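Local coordinates for protein bacterial regulatory proteins, TetR family (Nitrosomonas europaea, PDB 3NI7) that probably binds DNA as a TetR-family transcriptional regulator, through a predicted helix-turn-helix motif, at residues A[25-30]-A[50-55]; A[17-21]-A[98-102]. All blocks are in the same frame, centred on the assembly; numbering follows the deposited sequence.

Interaction 1 of 2, residues A[25-30]-A[50-55]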
ATOM      1  N   TRP A  25     -18.708   7.911  -8.690  1.00 97.58           N
ATOM      2  CA  TRP A  25     -18.035   9.043  -8.101  1.00 95.22           C
ATOM      3  C   TRP A  25     -17.662  10.026  -9.212  1.00 97.46           C
ATOM      4  O   TRP A  25     -18.086  11.216  -9.187  1.00 96.54           O
ATOM      5  CB  TRP A  25     -16.783   8.568  -7.357  1.00 96.74           C
ATOM      6  CG  TRP A  25     -15.963   9.644  -6.854  1.00 95.10           C
ATOM      7  CD1 TRP A  25     -14.703   9.956  -7.232  1.00 97.98           C
ATOM      8  CD2 TRP A  25     -16.348  10.601  -5.881  1.00 90.70           C
ATOM      9  NE1 TRP A  25     -14.270  11.061  -6.547  1.00 96.61           N
ATOM     10  CE2 TRP A  25     -15.272  11.480  -5.718  1.00 91.98           C
ATOM     11  CE3 TRP A  25     -17.507  10.803  -5.133  1.00 87.74           C
ATOM     12  CZ2 TRP A  25     -15.320  12.547  -4.841  1.00 91.59           C
ATOM     13  CZ3 TRP A  25     -17.560  11.869  -4.260  1.00 85.69           C
ATOM     14  CH2 TRP A  25     -16.483  12.727  -4.123  1.00 88.18           C
ATOM     15  N   GLU A  26     -16.893   9.551 -10.194  1.00101.44           N
ATOM     16  CA  GLU A  26     -16.519  10.378 -11.363  1.00104.44           C
ATOM     17  C   GLU A  26     -17.668  11.222 -11.897  1.00102.91           C
ATOM     18  O   GLU A  26     -17.495  12.391 -12.183  1.00103.23           O
ATOM     19  CB  GLU A  26     -16.024   9.513 -12.498  1.00110.14           C
ATOM     20  CG  GLU A  26     -15.607  10.289 -13.718  1.00115.78           C
ATOM     21  CD  GLU A  26     -16.089   9.647 -15.000  1.00122.52           C
ATOM     22  OE1 GLU A  26     -15.872   8.409 -15.177  1.00123.91           O
ATOM     23  OE2 GLU A  26     -16.674  10.400 -15.830  1.00125.65           O
ATOM     24  N   ALA A  27     -18.843  10.621 -12.002  1.00101.92           N
ATOM     25  CA  ALA A  27     -20.049  11.301 -12.474  1.00101.51           C
ATOM     26  C   ALA A  27     -20.565  12.421 -11.546  1.00 97.97           C
ATOM     27  O   ALA A  27     -21.423  13.255 -11.964  1.00 97.94           O
ATOM     28  CB  ALA A  27     -21.148  10.287 -12.683  1.00101.99           C
ATOM     29  N   VAL A  28     -20.062  12.463 -10.310  1.00 94.99           N
ATOM     30  CA  VAL A  28     -20.648  13.365  -9.331  1.00 92.23           C
ATOM     31  C   VAL A  28     -20.197  14.810  -9.532  1.00 93.03           C
ATOM     32  O   VAL A  28     -18.998  15.099  -9.479  1.00 94.81           O
ATOM     33  CB  VAL A  28     -20.274  13.001  -7.904  1.00 89.44           C
ATOM     34  CG1 VAL A  28     -20.730  14.127  -6.966  1.00 88.15           C
ATOM     35  CG2 VAL A  28     -20.875  11.690  -7.508  1.00 88.90           C
ATOM     36  N   ARG A  29     -21.162  15.704  -9.750  1.00 92.69           N
ATOM     37  CA  ARG A  29     -20.929  17.156  -9.797  1.00 92.62           C
ATOM     38  C   ARG A  29     -21.623  17.877  -8.640  1.00 89.20           C
ATOM     39  O   ARG A  29     -22.630  17.398  -8.103  1.00 87.47           O
ATOM     40  CB  ARG A  29     -21.455  17.733 -11.103  1.00 96.52           C
ATOM     41  CG  ARG A  29     -20.823  17.189 -12.348  1.00101.96           C
ATOM     42  CD  ARG A  29     -19.342  17.516 -12.439  1.00107.18           C
ATOM     43  NE  ARG A  29     -18.747  16.753 -13.533  1.00113.48           N
ATOM     44  CZ  ARG A  29     -18.444  15.458 -13.489  1.00113.47           C
ATOM     45  NH1 ARG A  29     -18.650  14.751 -12.382  1.00109.69           N
ATOM     46  NH2 ARG A  29     -17.921  14.868 -14.563  1.00117.92           N
ATOM     47  N   LEU A  30     -21.074  19.028  -8.267  1.00 88.53           N
ATOM     48  CA  LEU A  30     -21.613  19.830  -7.177  1.00 86.27           C
ATOM     49  C   LEU A  30     -23.024  20.322  -7.477  1.00 87.64           C
ATOM     50  O   LEU A  30     -23.881  20.342  -6.595  1.00 86.91           O
ATOM     51  CB  LEU A  30     -20.697  21.021  -6.890  1.00 87.28           C
ATOM     52  CG  LEU A  30     -19.596  20.807  -5.850  1.00 85.38           C
ATOM     53  CD1 LEU A  30     -19.794  19.489  -5.120  1.00 79.43           C
ATOM     54  CD2 LEU A  30     -18.224  20.863  -6.503  1.00 86.81           C
ATOM     55  N   GLU A  50     -14.546  22.329  -4.141  1.00 93.12           N
ATOM     56  CA  GLU A  50     -13.969  21.278  -5.021  1.00 94.71           C
ATOM     57  C   GLU A  50     -14.437  19.894  -4.624  1.00 91.03           C
ATOM     58  O   GLU A  50     -14.776  19.659  -3.478  1.00 89.22           O
ATOM     59  CB  GLU A  50     -12.442  21.268  -4.939  1.00 99.48           C
ATOM     60  CG  GLU A  50     -11.703  22.239  -5.846  1.00106.25           C
ATOM     61  CD  GLU A  50     -10.168  22.075  -5.748  1.00114.41           C
ATOM     62  OE1 GLU A  50      -9.684  20.952  -5.483  1.00115.83           O
ATOM     63  OE2 GLU A  50      -9.433  23.065  -5.932  1.00120.92           O
ATOM     64  N   LYS A  51     -14.405  18.975  -5.575  1.00111.20           N
ATOM     65  CA  LYS A  51     -14.833  17.598  -5.360  1.00108.10           C
ATOM     66  C   LYS A  51     -13.890  16.869  -4.358  1.00104.62           C
ATOM     67  O   LYS A  51     -14.326  16.148  -3.443  1.00101.07           O
ATOM     68  CB  LYS A  51     -14.876  16.903  -6.725  1.00111.32           C
ATOM     69  CG  LYS A  51     -15.965  15.864  -6.897  1.00110.28           C
ATOM     70  CD  LYS A  51     -16.014  15.376  -8.353  1.00113.25           C
ATOM     71  CE  LYS A  51     -16.387  13.887  -8.439  1.00112.33           C
ATOM     72  NZ  LYS A  51     -16.592  13.421  -9.840  1.00116.05           N
ATOM     73  N   ASP A  52     -12.590  17.080  -4.497  1.00105.48           N
ATOM     74  CA  ASP A  52     -11.647  16.559  -3.504  1.00102.87           C
ATOM     75  C   ASP A  52     -12.109  16.909  -2.107  1.00 99.02           C
ATOM     76  O   ASP A  52     -12.143  16.093  -1.277  1.00 96.69           O
ATOM     77  CB  ASP A  52     -10.263  17.211  -3.658  1.00106.01           C
ATOM     78  CG  ASP A  52      -9.493  16.708  -4.866  1.00111.12           C
ATOM     79  OD1 ASP A  52      -9.387  15.457  -5.004  1.00110.68           O
ATOM     80  OD2 ASP A  52      -8.981  17.577  -5.647  1.00116.93           O
ATOM     81  N   GLU A  53     -12.428  18.166  -1.842  1.00 99.75           N
ATOM     82  CA  GLU A  53     -12.717  18.595  -0.473  1.00 97.18           C
ATOM     83  C   GLU A  53     -13.680  17.640   0.185  1.00 93.55           C
ATOM     84  O   GLU A  53     -13.638  17.498   1.396  1.00 92.33           O
ATOM     85  CB  GLU A  53     -13.240  20.041  -0.435  1.00 99.46           C
ATOM     86  CG  GLU A  53     -12.148  21.072  -0.673  1.00104.02           C
ATOM     87  CD  GLU A  53     -12.646  22.530  -0.661  1.00112.19           C
ATOM     88  OE1 GLU A  53     -13.837  22.795  -0.318  1.00114.01           O
ATOM     89  OE2 GLU A  53     -11.832  23.442  -1.022  1.00119.20           O
ATOM     90  N   LEU A  54     -14.534  16.991  -0.616  1.00 92.58           N
ATOM     91  CA  LEU A  54     -15.513  16.010  -0.119  1.00 90.20           C
ATOM     92  C   LEU A  54     -14.887  14.670   0.354  1.00 87.87           C
ATOM     93  O   LEU A  54     -15.299  14.048   1.348  1.00 85.52           O
ATOM     94  CB  LEU A  54     -16.566  15.734  -1.203  1.00 91.93           C
ATOM     95  CG  LEU A  54     -17.502  16.887  -1.636  1.00 92.58           C
ATOM     96  CD1 LEU A  54     -17.934  16.713  -3.085  1.00 92.13           C
ATOM     97  CD2 LEU A  54     -18.717  16.924  -0.738  1.00 90.12           C
ATOM     98  N   ILE A  55     -13.896  14.220  -0.398  1.00 88.10           N
ATOM     99  CA  ILE A  55     -13.145  13.061  -0.032  1.00 85.83           C
ATOM    100  C   ILE A  55     -12.583  13.292   1.363  1.00 84.69           C
ATOM    101  O   ILE A  55     -12.762  12.454   2.286  1.00 82.84           O
ATOM    102  CB  ILE A  55     -12.029  12.744  -1.035  1.00 87.10           C
ATOM    103  CG1 ILE A  55     -12.626  12.608  -2.441  1.00 88.68           C
ATOM    104  CG2 ILE A  55     -11.272  11.416  -0.599  1.00 84.78           C
ATOM    105  CD1 ILE A  55     -11.704  12.052  -3.480  1.00 90.37           C
TER

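Interaction 2 of 2, residues A[17-21]-A[98-102]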
ATOM      1  N   VAL A  17     -22.494  11.238  -1.575  1.00 79.82           N
ATOM      2  CA  VAL A  17     -22.092   9.860  -1.495  1.00 81.09           C
ATOM      3  C   VAL A  17     -23.195   8.930  -2.059  1.00 82.63           C
ATOM      4  O   VAL A  17     -22.928   8.070  -2.919  1.00 83.40           O
ATOM      5  CB  VAL A  17     -21.658   9.582  -0.080  1.00 81.36           C
ATOM      6  CG1 VAL A  17     -22.450   8.487   0.530  1.00 84.37           C
ATOM      7  CG2 VAL A  17     -20.209   9.319  -0.090  1.00 82.05           C
ATOM      8  N   GLU A  18     -24.432   9.168  -1.646  1.00 83.07           N
ATOM      9  CA  GLU A  18     -25.573   8.546  -2.311  1.00 85.21           C
ATOM     10  C   GLU A  18     -25.548   8.723  -3.830  1.00 85.48           C
ATOM     11  O   GLU A  18     -25.568   7.748  -4.560  1.00 86.94           O
ATOM     12  CB  GLU A  18     -26.859   9.049  -1.694  1.00 86.22           C
ATOM     13  CG  GLU A  18     -27.118   8.287  -0.414  1.00 91.11           C
ATOM     14  CD  GLU A  18     -27.889   9.035   0.647  1.00 97.35           C
ATOM     15  OE1 GLU A  18     -29.155   9.143   0.506  1.00103.95           O
ATOM     16  OE2 GLU A  18     -27.211   9.486   1.623  1.00 98.14           O
ATOM     17  N   LEU A  19     -25.433   9.954  -4.310  1.00 84.55           N
ATOM     18  CA  LEU A  19     -25.390  10.178  -5.760  1.00 86.20           C
ATOM     19  C   LEU A  19     -24.375   9.278  -6.451  1.00 87.23           C
ATOM     20  O   LEU A  19     -24.647   8.694  -7.495  1.00 89.65           O
ATOM     21  CB  LEU A  19     -24.986  11.617  -6.102  1.00 85.72           C
ATOM     22  CG  LEU A  19     -25.792  12.886  -5.780  1.00 85.86           C
ATOM     23  CD1 LEU A  19     -25.021  14.156  -6.130  1.00 85.50           C
ATOM     24  CD2 LEU A  19     -27.151  12.851  -6.487  1.00 90.46           C
ATOM     25  N   ALA A  20     -23.195   9.193  -5.856  1.00 86.12           N
ATOM     26  CA  ALA A  20     -22.109   8.365  -6.394  1.00 88.31           C
ATOM     27  C   ALA A  20     -22.540   6.908  -6.499  1.00 90.94           C
ATOM     28  O   ALA A  20     -22.332   6.236  -7.509  1.00 93.43           O
ATOM     29  CB  ALA A  20     -20.858   8.451  -5.510  1.00 86.86           C
ATOM     30  N   ALA A  21     -23.152   6.440  -5.433  1.00 90.83           N
ATOM     31  CA  ALA A  21     -23.638   5.093  -5.414  1.00 94.17           C
ATOM     32  C   ALA A  21     -24.453   4.810  -6.668  1.00 97.15           C
ATOM     33  O   ALA A  21     -24.108   3.948  -7.455  1.00100.27           O
ATOM     34  CB  ALA A  21     -24.484   4.855  -4.189  1.00 94.00           C
ATOM     35  N   GLN A  98     -20.451   3.297   2.489  1.00 90.61           N
ATOM     36  CA  GLN A  98     -20.298   3.163   1.023  1.00 92.34           C
ATOM     37  C   GLN A  98     -18.908   2.686   0.569  1.00 91.28           C
ATOM     38  O   GLN A  98     -18.064   3.463   0.112  1.00 90.22           O
ATOM     39  CB  GLN A  98     -20.531   4.546   0.457  1.00 93.26           C
ATOM     40  CG  GLN A  98     -21.939   5.041   0.562  1.00 95.69           C
ATOM     41  CD  GLN A  98     -22.906   4.249  -0.283  1.00 99.38           C
ATOM     42  OE1 GLN A  98     -22.586   3.155  -0.814  1.00 99.55           O
ATOM     43  NE2 GLN A  98     -24.108   4.808  -0.431  1.00100.51           N
ATOM     44  N   ARG A  99     -18.688   1.392   0.691  1.00 92.20           N
ATOM     45  CA  ARG A  99     -17.454   0.779   0.255  1.00 91.81           C
ATOM     46  C   ARG A  99     -17.100   1.076  -1.218  1.00 93.83           C
ATOM     47  O   ARG A  99     -16.011   1.585  -1.486  1.00 92.36           O
ATOM     48  CB  ARG A  99     -17.549  -0.703   0.475  1.00 93.05           C
ATOM     49  CG  ARG A  99     -16.221  -1.407   0.555  1.00 94.46           C
ATOM     50  CD  ARG A  99     -16.388  -2.817   1.224  1.00 98.27           C
ATOM     51  NE  ARG A  99     -17.629  -3.416   0.761  1.00102.15           N
ATOM     52  CZ  ARG A  99     -17.773  -3.913  -0.457  1.00109.23           C
ATOM     53  NH1 ARG A  99     -16.727  -3.938  -1.302  1.00110.92           N
ATOM     54  NH2 ARG A  99     -18.960  -4.391  -0.838  1.00114.32           N
ATOM     55  N   LYS A 100     -18.005   0.772  -2.158  1.00 97.31           N
ATOM     56  CA  LYS A 100     -17.757   1.015  -3.608  1.00100.29           C
ATOM     57  C   LYS A 100     -17.432   2.515  -3.931  1.00 99.22           C
ATOM     58  O   LYS A 100     -16.619   2.822  -4.811  1.00100.77           O
ATOM     59  CB  LYS A 100     -18.924   0.528  -4.501  1.00104.43           C
ATOM     60  N   VAL A 101     -18.066   3.454  -3.247  1.00 96.81           N
ATOM     61  CA  VAL A 101     -17.747   4.866  -3.484  1.00 95.44           C
ATOM     62  C   VAL A 101     -16.327   5.143  -2.982  1.00 92.96           C
ATOM     63  O   VAL A 101     -15.469   5.683  -3.707  1.00 93.57           O
ATOM     64  CB  VAL A 101     -18.738   5.764  -2.751  1.00 93.93           C
ATOM     65  CG1 VAL A 101     -18.244   7.181  -2.674  1.00 90.99           C
ATOM     66  CG2 VAL A 101     -20.073   5.674  -3.415  1.00 96.96           C
ATOM     67  N   THR A 102     -16.091   4.767  -1.731  1.00 90.00           N
ATOM     68  CA  THR A 102     -14.777   4.917  -1.141  1.00 88.02           C
ATOM     69  C   THR A 102     -13.724   4.336  -2.064  1.00 90.42           C
ATOM     70  O   THR A 102     -12.733   4.967  -2.348  1.00 91.48           O
ATOM     71  CB  THR A 102     -14.670   4.188   0.182  1.00 85.41           C
ATOM     72  OG1 THR A 102     -15.562   4.801   1.125  1.00 84.67           O
ATOM     73  CG2 THR A 102     -13.268   4.260   0.697  1.00 81.94           C
TER

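Interaction 1 of 2, residues A[25-30]-A[50-55]
Lys51, of helix 51-69, runs its chain over one face of the Trp25 indole and brings its amine up to backbone carbonyls of the turn 25-28. This is the TetR-type DNA-binding domain, and the turn leads into the predicted helix-turn-helix, with Arg29 as N-cap of helix 30-36. The dense part of the contact centres on the indole. Lys51 CE rides 3.8 Å above its plane, and NZ stands 4.6 Å from the centroid of the five-membered ring, 5° off the normal, a cation-pi pairing. Ile55 CG1 approaches Trp25 CZ2 at 3.6 Å, while Leu54 CB meets the ring's edge. Leu54 also takes Leu30 into the packing, CD1 against CD1 at 3.9 Å. With CG anti to the backbone N (chi1 174°), Trp25 extends its ring toward helix 51-69. Lys51 NZ hydrogen-bonds Trp25 O at 2.7 Å, from the face opposite the backbone N of Val28, and bonds weakly to Val28 O. A methionine in place of Lys51 would probably still cover the indole but leave the carbonyls of Trp25 and Val28 without their charged donor and the turn less firmly tied to the helix. Toward solvent the contact thins: Glu26 and Glu50 lie exposed at its margin. Arg29, also exposed, folds back over the turn, and its NH1 donates to Glu26 O at 2.6 Å with an N-H...O angle of 159°.

Interaction 2 of 2, residues A[17-21]-A[98-102]
Val17 and Ala20 of helix 7-22 receive the two methyls of Val101, one from each branch. Val101 CG2 lies 3.6 Å from Ala20 CB, and CG1 meets Val17 CG2 at 3.9 Å. With CG1 anti to the backbone N (chi1 165°) and CG2 beside it, the valine presents both branches to the neighbouring helix. Gln98 comes in across Val17: its CG reaches Val17 CG1 at 3.5 Å, and a bend at chi2 (-66°) carries the amide over so that NE2 comes within 3.8 Å of Ala21 CB. No hydrogen bond crosses here; Ala21 CA and Val101 CA are 6.2 Å apart, and the small side chains of Ala20 and Ala21 are consistent with so close an approach. In the TetR fold this is the junction between the first helix of the DNA-binding domain and the core domain, which in relatives commonly receives the ligand. Farther out, Gln98 is the N-cap of helix 99-108, and its carbonyl O accepts both Thr102 N and Thr102 OG1, the hydroxyl standing above the carbonyl plane. Thr102 OG1 is also bonded to NE1 of Trp58, a residue of helix 51-69 that touches Val17 and Gln98 too. On the core side, Arg99 NH1 forms a salt bridge with Glu167 OE2.

How the interactions relate
Ala20 touches both contacts. Interaction 1 is nested within the chain loop closed by interaction 2, their centres about 11 Å apart. Ala20 CA packs against Val28 CG2 at 3.7 Å, and its CB lies 3.9 Å from Trp25 N, so the residue that meets Val101 also backs the turn 25-28. Helix 99-108 adds a second link, since Met105 touches both Trp25 and Ile55; helix 51-69 supplies a third through Trp58. Interaction 1 thus ties the entry of the predicted helix-turn-helix to helix 51-69, and interaction 2 ties helix 7-22 to helix 99-108. In relatives, the interface between these domains is where ligand binding is probably relayed to the DNA-binding domain.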